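Peptidase M42 (Thaumarchaeota archaeon SCGC AB-539-E09, PDB 5DS0) is probably a TET aminopeptidase of the M42 family, which uses two metal ions to remove amino-terminal residues from peptides within a twelve-subunit assembly. Local coordinates at residues Glu277-Val282 with Ile340-Glu345; Asp4-Leu9 with Lys31-Pro36; Thr223-Val228 with Gly303-Asn308. All blocks are in the same frame, centred on the assembly; numbering follows the deposited sequence.

Contact 1: residues Glu277-Val282 with Ile340-Glu345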
loop_
_atom_site.group_PDB
_atom_site.type_symbol
_atom_site.label_atom_id
_atom_site.label_comp_id
_atom_site.label_asym_id
_atom_site.label_seq_id
_atom_site.Cartn_x
_atom_site.Cartn_y
_atom_site.Cartn_z
ATOM N N GLU C 277 20.283 40.219 24.697
ATOM C CA GLU C 277 21.385 41.050 24.240
ATOM C C GLU C 277 22.393 41.250 25.372
ATOM O O GLU C 277 23.607 41.258 25.144
ATOM C CB GLU C 277 20.879 42.402 23.695
ATOM C CG GLU C 277 19.986 42.322 22.462
ATOM C CD GLU C 277 20.563 41.493 21.290
ATOM O OE1 GLU C 277 21.819 41.366 21.145
ATOM O OE2 GLU C 277 19.747 40.953 20.487
ATOM N N PHE C 278 21.878 41.403 26.583
ATOM C CA PHE C 278 22.700 41.576 27.761
ATOM C C PHE C 278 23.650 40.405 27.960
ATOM O O PHE C 278 24.857 40.591 28.138
ATOM C CB PHE C 278 21.787 41.744 28.975
ATOM C CG PHE C 278 22.503 41.775 30.302
ATOM C CD1 PHE C 278 23.131 42.933 30.748
ATOM C CD2 PHE C 278 22.516 40.648 31.124
ATOM C CE1 PHE C 278 23.772 42.963 31.975
ATOM C CE2 PHE C 278 23.158 40.675 32.354
ATOM C CZ PHE C 278 23.785 41.835 32.779
ATOM N N VAL C 279 23.120 39.198 27.891
ATOM C CA VAL C 279 23.944 38.002 28.049
ATOM C C VAL C 279 25.000 37.890 26.937
ATOM O O VAL C 279 26.161 37.596 27.204
ATOM C CB VAL C 279 23.079 36.730 28.072
ATOM C CG1 VAL C 279 23.952 35.484 28.147
ATOM C CG2 VAL C 279 22.122 36.767 29.251
ATOM N N ILE C 280 24.599 38.138 25.700
ATOM C CA ILE C 280 25.527 38.081 24.586
ATOM C C ILE C 280 26.705 39.029 24.809
ATOM O O ILE C 280 27.856 38.654 24.546
ATOM C CB ILE C 280 24.832 38.391 23.239
ATOM C CG1 ILE C 280 23.942 37.211 22.836
ATOM C CG2 ILE C 280 25.844 38.633 22.133
ATOM C CD1 ILE C 280 22.925 37.535 21.766
ATOM N N ASN C 281 26.420 40.233 25.309
ATOM C CA ASN C 281 27.462 41.242 25.528
ATOM C C ASN C 281 28.334 40.927 26.723
ATOM O O ASN C 281 29.554 41.056 26.651
ATOM C CB ASN C 281 26.864 42.631 25.691
ATOM C CG ASN C 281 26.169 43.110 24.429
ATOM O OD1 ASN C 281 26.427 42.625 23.319
ATOM N ND2 ASN C 281 25.252 44.053 24.592
ATOM N N VAL C 282 27.721 40.496 27.817
ATOM C CA VAL C 282 28.494 40.113 28.977
ATOM C C VAL C 282 29.490 39.016 28.607
ATOM O O VAL C 282 30.651 39.056 29.025
ATOM C CB VAL C 282 27.589 39.656 30.128
ATOM C CG1 VAL C 282 28.399 38.987 31.236
ATOM C CG2 VAL C 282 26.824 40.851 30.689
ATOM N N ILE C 340 29.659 28.275 34.282
ATOM C CA ILE C 340 29.793 28.783 35.642
ATOM C C ILE C 340 30.366 30.202 35.614
ATOM O O ILE C 340 29.822 31.107 36.247
ATOM C CB ILE C 340 30.669 27.884 36.527
ATOM C CG1 ILE C 340 29.985 26.547 36.769
ATOM C CG2 ILE C 340 30.923 28.582 37.853
ATOM C CD1 ILE C 340 30.924 25.505 37.330
ATOM N N ARG C 341 31.452 30.402 34.867
ATOM C CA ARG C 341 32.037 31.734 34.720
ATOM C C ARG C 341 30.991 32.733 34.234
ATOM O O ARG C 341 30.856 33.821 34.785
ATOM C CB ARG C 341 33.197 31.718 33.741
ATOM C CG ARG C 341 34.469 31.112 34.283
ATOM C CD ARG C 341 35.580 31.192 33.249
ATOM N NE ARG C 341 36.564 30.108 33.399
ATOM C CZ ARG C 341 37.775 30.218 33.977
ATOM N NH1 ARG C 341 38.588 29.158 34.020
ATOM N NH2 ARG C 341 38.165 31.356 34.565
ATOM N N LEU C 342 30.250 32.352 33.207
ATOM C CA LEU C 342 29.286 33.250 32.603
ATOM C C LEU C 342 28.192 33.684 33.583
ATOM O O LEU C 342 27.869 34.872 33.648
ATOM C CB LEU C 342 28.642 32.594 31.380
ATOM C CG LEU C 342 27.560 33.413 30.679
ATOM C CD1 LEU C 342 28.109 34.742 30.187
ATOM C CD2 LEU C 342 26.960 32.621 29.528
ATOM N N VAL C 343 27.632 32.730 34.325
ATOM C CA VAL C 343 26.529 33.034 35.248
ATOM C C VAL C 343 27.009 34.002 36.335
ATOM O O VAL C 343 26.287 34.925 36.696
ATOM C CB VAL C 343 25.802 31.792 35.898
ATOM C CG1 VAL C 343 24.842 31.124 34.921
ATOM C CG2 VAL C 343 26.758 30.755 36.443
ATOM N N ILE C 344 28.240 33.829 36.805
ATOM C CA ILE C 344 28.809 34.738 37.783
ATOM C C ILE C 344 28.896 36.162 37.230
ATOM O O ILE C 344 28.445 37.106 37.876
ATOM C CB ILE C 344 30.182 34.236 38.261
ATOM C CG1 ILE C 344 29.992 33.010 39.168
ATOM C CG2 ILE C 344 30.937 35.322 39.011
ATOM C CD1 ILE C 344 31.260 32.250 39.498
ATOM N N GLU C 345 29.452 36.312 36.031
ATOM C CA GLU C 345 29.558 37.631 35.414
ATOM C C GLU C 345 28.197 38.286 35.267
ATOM O O GLU C 345 28.065 39.492 35.422
ATOM C CB GLU C 345 30.223 37.547 34.040
ATOM C CG GLU C 345 31.662 37.060 34.037
ATOM C CD GLU C 345 32.519 37.737 35.083
ATOM O OE1 GLU C 345 32.703 38.974 35.016
ATOM O OE2 GLU C 345 33.041 37.022 35.953
#
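Val282 and Glu345 meet where helix 273-285 passes helix 333-349, and the glutamate touches its neighbour through the base of its chain and not through its charge. Its CB lies 3.6 Å from Val282 CG1, a plain methylene-to-methyl contact. Beyond CB, CG stands anti to the carbonyl carbon (chi1 -63°) and a bend at chi2 leads the chain away from helix 273-285. At the tip, OE1 forms a salt bridge with Arg349 NH1, one turn further along, and a long, weak ion pair with Lys348. Glutamate suits this edge position because its inner carbon can pack while its carboxylate stays with a positive partner.

Deeper in the interface the contact is purely apolar. Leu342 spreads its two methyl groups between two valines: CD1 is 4.4 Å from Val282 CG1, and CD2 is 4.4 Å from Val279 CG1. The valines lie three residues apart, nearly one turn, and the forked leucine can therefore reach both. Val282 also packs within its own helix, placing CG2 over one face of the Phe278 ring, 3.8 Å above the plane and displaced toward the rim.

The two short helical axes come within 10.4 Å at an angle of 116°, a steep crossing that brings together few residues and buries 164 Å² in all. Around this crossing, Leu346 of helix 333-349 extends the apolar surface against Phe278, Val279 and Val282, while Leu262 of strand 261-263 lies against Val279. Elsewhere on helix 333-349, Ile340 and Val343 pack on helix 179-197, leaving Leu342 to face helix 273-285 and the loop residues Ile288 and Leu290.

Contact 2: residues Asp4-Leu9 with Lys31-Pro36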
loop_
_atom_site.group_PDB
_atom_site.type_symbol
_atom_site.label_atom_id
_atom_site.label_comp_id
_atom_site.label_asym_id
_atom_site.label_seq_id
_atom_site.Cartn_x
_atom_site.Cartn_y
_atom_site.Cartn_z
ATOM N N ASP C 4 38.465 18.379 43.923
ATOM C CA ASP C 4 38.046 17.030 44.310
ATOM C C ASP C 4 36.592 17.019 44.717
ATOM O O ASP C 4 35.813 16.226 44.202
ATOM C CB ASP C 4 38.866 16.519 45.494
ATOM C CG ASP C 4 40.245 16.060 45.107
ATOM O OD1 ASP C 4 40.633 16.177 43.912
ATOM O OD2 ASP C 4 40.962 15.586 46.016
ATOM N N LYS C 5 36.241 17.909 45.639
ATOM C CA LYS C 5 34.871 18.027 46.140
ATOM C C LYS C 5 33.860 18.353 45.060
ATOM O O LYS C 5 32.748 17.864 45.114
ATOM C CB LYS C 5 34.779 19.064 47.262
ATOM C CG LYS C 5 35.280 18.536 48.585
ATOM C CD LYS C 5 35.247 19.422 49.797
ATOM C CE LYS C 5 35.537 18.517 51.043
ATOM N NZ LYS C 5 34.249 18.262 51.735
ATOM N N SER C 6 34.257 19.159 44.076
ATOM C CA SER C 6 33.432 19.426 42.896
ATOM C C SER C 6 33.180 18.181 42.056
ATOM O O SER C 6 32.049 17.898 41.685
ATOM C CB SER C 6 34.067 20.492 42.013
ATOM O OG SER C 6 33.646 21.754 42.429
HETATM N N MSE C 7 34.245 17.463 41.724
HETATM C CA MSE C 7 34.112 16.264 40.916
HETATM C C MSE C 7 33.402 15.192 41.672
HETATM O O MSE C 7 32.707 14.392 41.056
HETATM C CB MSE C 7 35.472 15.775 40.418
HETATM C CG MSE C 7 35.977 16.663 39.274
HETATM SE SE MSE C 7 34.748 16.686 37.690
HETATM C CE MSE C 7 34.548 18.662 37.633
ATOM N N GLU C 8 33.576 15.146 42.991
ATOM C CA GLU C 8 32.866 14.162 43.834
ATOM C C GLU C 8 31.376 14.493 43.856
ATOM O O GLU C 8 30.556 13.601 43.860
ATOM C CB GLU C 8 33.443 14.104 45.267
ATOM C CG GLU C 8 33.117 12.838 46.166
ATOM C CD GLU C 8 33.821 12.852 47.550
ATOM O OE1 GLU C 8 34.153 13.971 48.058
ATOM O OE2 GLU C 8 34.044 11.734 48.155
ATOM N N LEU C 9 31.043 15.779 43.833
ATOM C CA LEU C 9 29.658 16.192 43.736
ATOM C C LEU C 9 29.067 15.788 42.397
ATOM O O LEU C 9 28.029 15.145 42.347
ATOM C CB LEU C 9 29.523 17.694 43.907
ATOM C CG LEU C 9 28.120 18.254 43.670
ATOM C CD1 LEU C 9 27.171 17.736 44.725
ATOM C CD2 LEU C 9 28.112 19.769 43.662
ATOM N N LYS C 31 21.433 19.739 49.275
ATOM C CA LYS C 31 21.378 20.445 50.559
ATOM C C LYS C 31 22.658 20.287 51.336
ATOM O O LYS C 31 23.140 21.244 51.930
ATOM C CB LYS C 31 20.225 19.949 51.427
ATOM C CG LYS C 31 18.880 20.461 50.970
ATOM C CD LYS C 31 17.777 20.089 51.956
ATOM C CE LYS C 31 17.036 18.856 51.479
ATOM N NZ LYS C 31 16.081 18.330 52.488
ATOM N N GLU C 32 23.197 19.073 51.341
ATOM C CA GLU C 32 24.401 18.788 52.104
ATOM C C GLU C 32 25.610 19.561 51.562
ATOM O O GLU C 32 26.352 20.176 52.328
ATOM C CB GLU C 32 24.696 17.297 52.119
ATOM C CG GLU C 32 25.745 16.929 53.152
ATOM C CD GLU C 32 25.999 15.435 53.237
ATOM O OE1 GLU C 32 25.497 14.686 52.361
ATOM O OE2 GLU C 32 26.690 15.005 54.189
ATOM N N TYR C 33 25.797 19.541 50.249
ATOM C CA TYR C 33 26.892 20.262 49.638
ATOM C C TYR C 33 26.807 21.757 49.902
ATOM O O TYR C 33 27.839 22.421 50.047
ATOM C CB TYR C 33 26.875 20.036 48.143
ATOM C CG TYR C 33 28.057 20.606 47.408
ATOM C CD1 TYR C 33 29.224 19.885 47.293
ATOM C CD2 TYR C 33 27.985 21.846 46.792
ATOM C CE1 TYR C 33 30.298 20.386 46.606
ATOM C CE2 TYR C 33 29.058 22.363 46.088
ATOM C CZ TYR C 33 30.212 21.627 46.001
ATOM O OH TYR C 33 31.288 22.113 45.296
HETATM N N MSE C 34 25.581 22.278 49.981
HETATM C CA MSE C 34 25.364 23.716 50.116
HETATM C C MSE C 34 25.218 24.233 51.527
HETATM O O MSE C 34 25.122 25.445 51.701
HETATM C CB MSE C 34 24.116 24.109 49.337
HETATM C CG MSE C 34 24.318 23.906 47.843
HETATM SE SE MSE C 34 25.429 25.343 47.056
HETATM C CE MSE C 34 24.060 26.748 47.136
ATOM N N GLU C 35 25.201 23.361 52.538
ATOM C CA GLU C 35 25.068 23.820 53.933
ATOM C C GLU C 35 26.009 24.965 54.272
ATOM O O GLU C 35 25.574 25.975 54.807
ATOM C CB GLU C 35 25.251 22.675 54.942
ATOM C CG GLU C 35 23.931 22.085 55.450
ATOM C CD GLU C 35 24.057 20.640 55.936
ATOM O OE1 GLU C 35 25.047 20.323 56.642
ATOM O OE2 GLU C 35 23.165 19.813 55.598
ATOM N N PRO C 36 27.299 24.830 53.938
ATOM C CA PRO C 36 28.221 25.913 54.286
ATOM C C PRO C 36 28.206 27.140 53.384
ATOM O O PRO C 36 28.916 28.091 53.676
ATOM C CB PRO C 36 29.593 25.232 54.226
ATOM C CG PRO C 36 29.426 24.117 53.268
ATOM C CD PRO C 36 28.008 23.647 53.413
#
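Tyr33 and Leu9 both extend their side chains with CG anti to the backbone N, at chi1 -173° for the tyrosine and 174° for the leucine, and these torsions carry the ring and the branched tip into the interface between their two helices. The side chains cross at about a right angle. Leu9 CD2 settles over the middle of the aromatic face, 3.5 Å from the ring centroid and 4° off the ring normal, a well-centred CH-pi contact. Its other methyl, CD1, lies beside the root of the ring, 4.0 Å from Tyr33 CG. A leucine suits this place because one methyl can cap the face while the other follows the ring back toward the helix of Tyr33.

The far end of the ring is polar and reaches the preceding turn of the first helix. Tyr33 OH comes to 3.7 Å from Ser6 OG, too far to bond, but both hydroxyls share a partner: Glu190 of helix 179-197 takes the serine at OE1 and the tyrosine at OE2. One carboxylate thereby ties both helices to a third. Serine suits its place because a short side chain brings a hydroxyl to this carboxylate, and tyrosine combines a flat apolar face with a hydroxyl carried there by the ring.

Leu9 packs on Phe186 of that third helix, and Ser6 and Tyr33 on its Arg193, while Met34 (selenomethionine) touches Phe51 of strand 49-53. Helices 2-15 and 24-34 form an amino-terminal helical pair laid over helix 179-197, part of the helical layer flanking the central mixed sheet in the alpha/beta catalytic domain of M42 peptidases.

Contact 3: residues Thr223-Val228 with Gly303-Asn308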
loop_
_atom_site.group_PDB
_atom_site.type_symbol
_atom_site.label_atom_id
_atom_site.label_comp_id
_atom_site.label_asym_id
_atom_site.label_seq_id
_atom_site.Cartn_x
_atom_site.Cartn_y
_atom_site.Cartn_z
ATOM N N THR C 223 5.671 26.111 40.720
ATOM C CA THR C 223 5.519 26.264 42.153
ATOM C C THR C 223 6.708 26.954 42.821
ATOM O O THR C 223 6.525 27.710 43.782
ATOM C CB THR C 223 5.281 24.904 42.823
ATOM O OG1 THR C 223 6.334 24.007 42.472
ATOM C CG2 THR C 223 3.921 24.304 42.384
ATOM N N THR C 224 7.915 26.732 42.316
ATOM C CA THR C 224 9.100 27.454 42.805
ATOM C C THR C 224 9.075 28.936 42.404
ATOM O O THR C 224 9.435 29.804 43.196
ATOM C CB THR C 224 10.408 26.805 42.306
ATOM O OG1 THR C 224 10.654 25.616 43.063
ATOM C CG2 THR C 224 11.592 27.748 42.481
ATOM N N ALA C 225 8.632 29.222 41.186
ATOM C CA ALA C 225 8.440 30.591 40.754
ATOM C C ALA C 225 7.448 31.338 41.661
ATOM O O ALA C 225 7.653 32.521 41.979
ATOM C CB ALA C 225 7.943 30.623 39.319
ATOM N N HIS C 226 6.371 30.656 42.056
ATOM C CA HIS C 226 5.403 31.230 42.982
ATOM C C HIS C 226 6.070 31.610 44.308
ATOM O O HIS C 226 5.844 32.705 44.832
ATOM C CB HIS C 226 4.228 30.276 43.234
ATOM C CG HIS C 226 3.271 30.769 44.278
ATOM N ND1 HIS C 226 2.241 31.644 43.994
ATOM C CD2 HIS C 226 3.207 30.532 45.611
ATOM C CE1 HIS C 226 1.588 31.926 45.108
ATOM N NE2 HIS C 226 2.152 31.264 46.102
ATOM N N VAL C 227 6.875 30.703 44.853
ATOM C CA VAL C 227 7.536 30.931 46.140
ATOM C C VAL C 227 8.505 32.122 46.084
ATOM O O VAL C 227 8.535 32.938 46.996
ATOM C CB VAL C 227 8.285 29.661 46.612
ATOM C CG1 VAL C 227 9.248 29.974 47.750
ATOM C CG2 VAL C 227 7.291 28.579 47.025
ATOM N N VAL C 228 9.257 32.236 44.988
ATOM C CA VAL C 228 10.365 33.190 44.905
ATOM C C VAL C 228 9.963 34.600 44.461
ATOM O O VAL C 228 10.529 35.568 44.964
ATOM C CB VAL C 228 11.447 32.664 43.960
ATOM C CG1 VAL C 228 12.543 33.698 43.753
ATOM C CG2 VAL C 228 12.036 31.377 44.508
ATOM N N GLY C 303 9.642 28.106 30.610
ATOM C CA GLY C 303 8.292 28.125 30.085
ATOM C C GLY C 303 7.250 28.496 31.117
ATOM O O GLY C 303 6.253 29.132 30.770
ATOM N N ARG C 304 7.487 28.107 32.371
ATOM C CA ARG C 304 6.597 28.455 33.490
ATOM C C ARG C 304 7.048 29.676 34.278
ATOM O O ARG C 304 6.231 30.495 34.685
ATOM C CB ARG C 304 6.461 27.279 34.458
ATOM C CG ARG C 304 5.620 26.132 33.947
ATOM C CD ARG C 304 4.208 26.518 33.565
ATOM N NE ARG C 304 3.392 25.310 33.585
ATOM C CZ ARG C 304 3.317 24.410 32.601
ATOM N NH1 ARG C 304 3.981 24.592 31.458
ATOM N NH2 ARG C 304 2.550 23.319 32.755
ATOM N N ILE C 305 8.348 29.775 34.514
ATOM C CA ILE C 305 8.917 30.866 35.290
ATOM C C ILE C 305 8.594 32.233 34.698
ATOM O O ILE C 305 8.209 33.145 35.440
ATOM C CB ILE C 305 10.443 30.705 35.422
ATOM C CG1 ILE C 305 10.752 29.561 36.393
ATOM C CG2 ILE C 305 11.083 31.986 35.923
ATOM C CD1 ILE C 305 12.162 29.027 36.286
ATOM N N HIS C 306 8.741 32.374 33.374
ATOM C CA HIS C 306 8.579 33.685 32.729
ATOM C C HIS C 306 7.132 34.141 32.701
ATOM O O HIS C 306 6.857 35.282 32.372
ATOM C CB HIS C 306 9.233 33.725 31.343
ATOM C CG HIS C 306 8.348 33.300 30.201
ATOM N ND1 HIS C 306 8.032 31.983 29.942
ATOM C CD2 HIS C 306 7.782 34.020 29.199
ATOM C CE1 HIS C 306 7.284 31.912 28.853
ATOM N NE2 HIS C 306 7.120 33.135 28.380
HETATM N N MSE C 307 6.224 33.244 33.071
HETATM C CA MSE C 307 4.798 33.502 33.090
HETATM C C MSE C 307 4.277 33.717 34.485
HETATM O O MSE C 307 3.067 33.865 34.692
HETATM C CB MSE C 307 4.098 32.242 32.557
HETATM C CG MSE C 307 2.929 32.625 31.677
HETATM SE SE MSE C 307 3.493 32.139 29.877
HETATM C CE MSE C 307 2.774 30.290 29.925
ATOM N N ASN C 308 5.177 33.745 35.457
ATOM C CA ASN C 308 4.800 33.945 36.848
ATOM C C ASN C 308 4.265 35.352 37.105
ATOM O O ASN C 308 4.892 36.340 36.719
ATOM C CB ASN C 308 6.002 33.685 37.752
ATOM C CG ASN C 308 5.669 33.835 39.214
ATOM O OD1 ASN C 308 6.083 34.794 39.852
ATOM N ND2 ASN C 308 4.896 32.903 39.745
#
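The backbone bond from Asn308 N to Ile305 O, 3.1 Å long, closes the type I beta turn Ile305-Asn308, whose asparagine lies against Ala225 of helix 219-228. With CG anti to the backbone N (chi1 -178°), the amide of Asn308 reaches over the face of the peptide group joining Ala225 to His226, its plane tilted about 40° from that of the peptide. As modelled, ND2 lies 3.5 Å from His226 N and OD1 lies 3.5 Å from Ala225 O. Neither approach is a hydrogen bond; the second pairs two acceptors, and across this contact the amide packs against the peptide without bonding to it. Ala225 O has instead a weak hydrogen bond from Arg309, whose other terminal nitrogen bonds to His226 O.

Against the same face of the amide, Ala225 CB points toward both Asn308 and Ile305. It is 3.9 Å from Asn308 CB and 4.2 Å from Ile305 CG1. Alanine fits because the backbones come close here, with 5.5 Å between Ala225 CA and Ile305 CA. Were Asn308 replaced by an alanine, the CB contact could remain, but the Ala225-His226 peptide would probably lose the amide packed over it and a gap would open beside it.

The two elements are joined again by Arg304 NE, which hydrogen-bonds to Gln222. Ile305 rests on Ala233 and Val235 of strand 232-240 and on Ser314 of strand 314-322, its side chain about 12 Å from a bound cobalt ion. Ala310 of a second subunit packs on Thr223 and Val227, and Gln222 of a third on Met307. Within the chain, Thr224 and Val228 anchor helix 219-228 on strand 205-211.

In the fold
The three contacts hold different elements around one alpha/beta domain, and none touches another. Contact 1 is largely buried and depends on aliphatic side chains, with charge confined to its margin. Contact 2, at the amino-terminal end of the chain, is only partly buried and mixes an aromatic face with a carboxylate bridge. Contact 3 is also partly buried, but its amide-over-backbone packing lies beside other subunits, which contacts 1 and 2 do not touch. Helix 179-197 links the first two: helix 333-349 packs on it, as do helices 2-15 and 24-34. Contacts 1 and 3 interleave along the sequence, their centres about 22 Å apart.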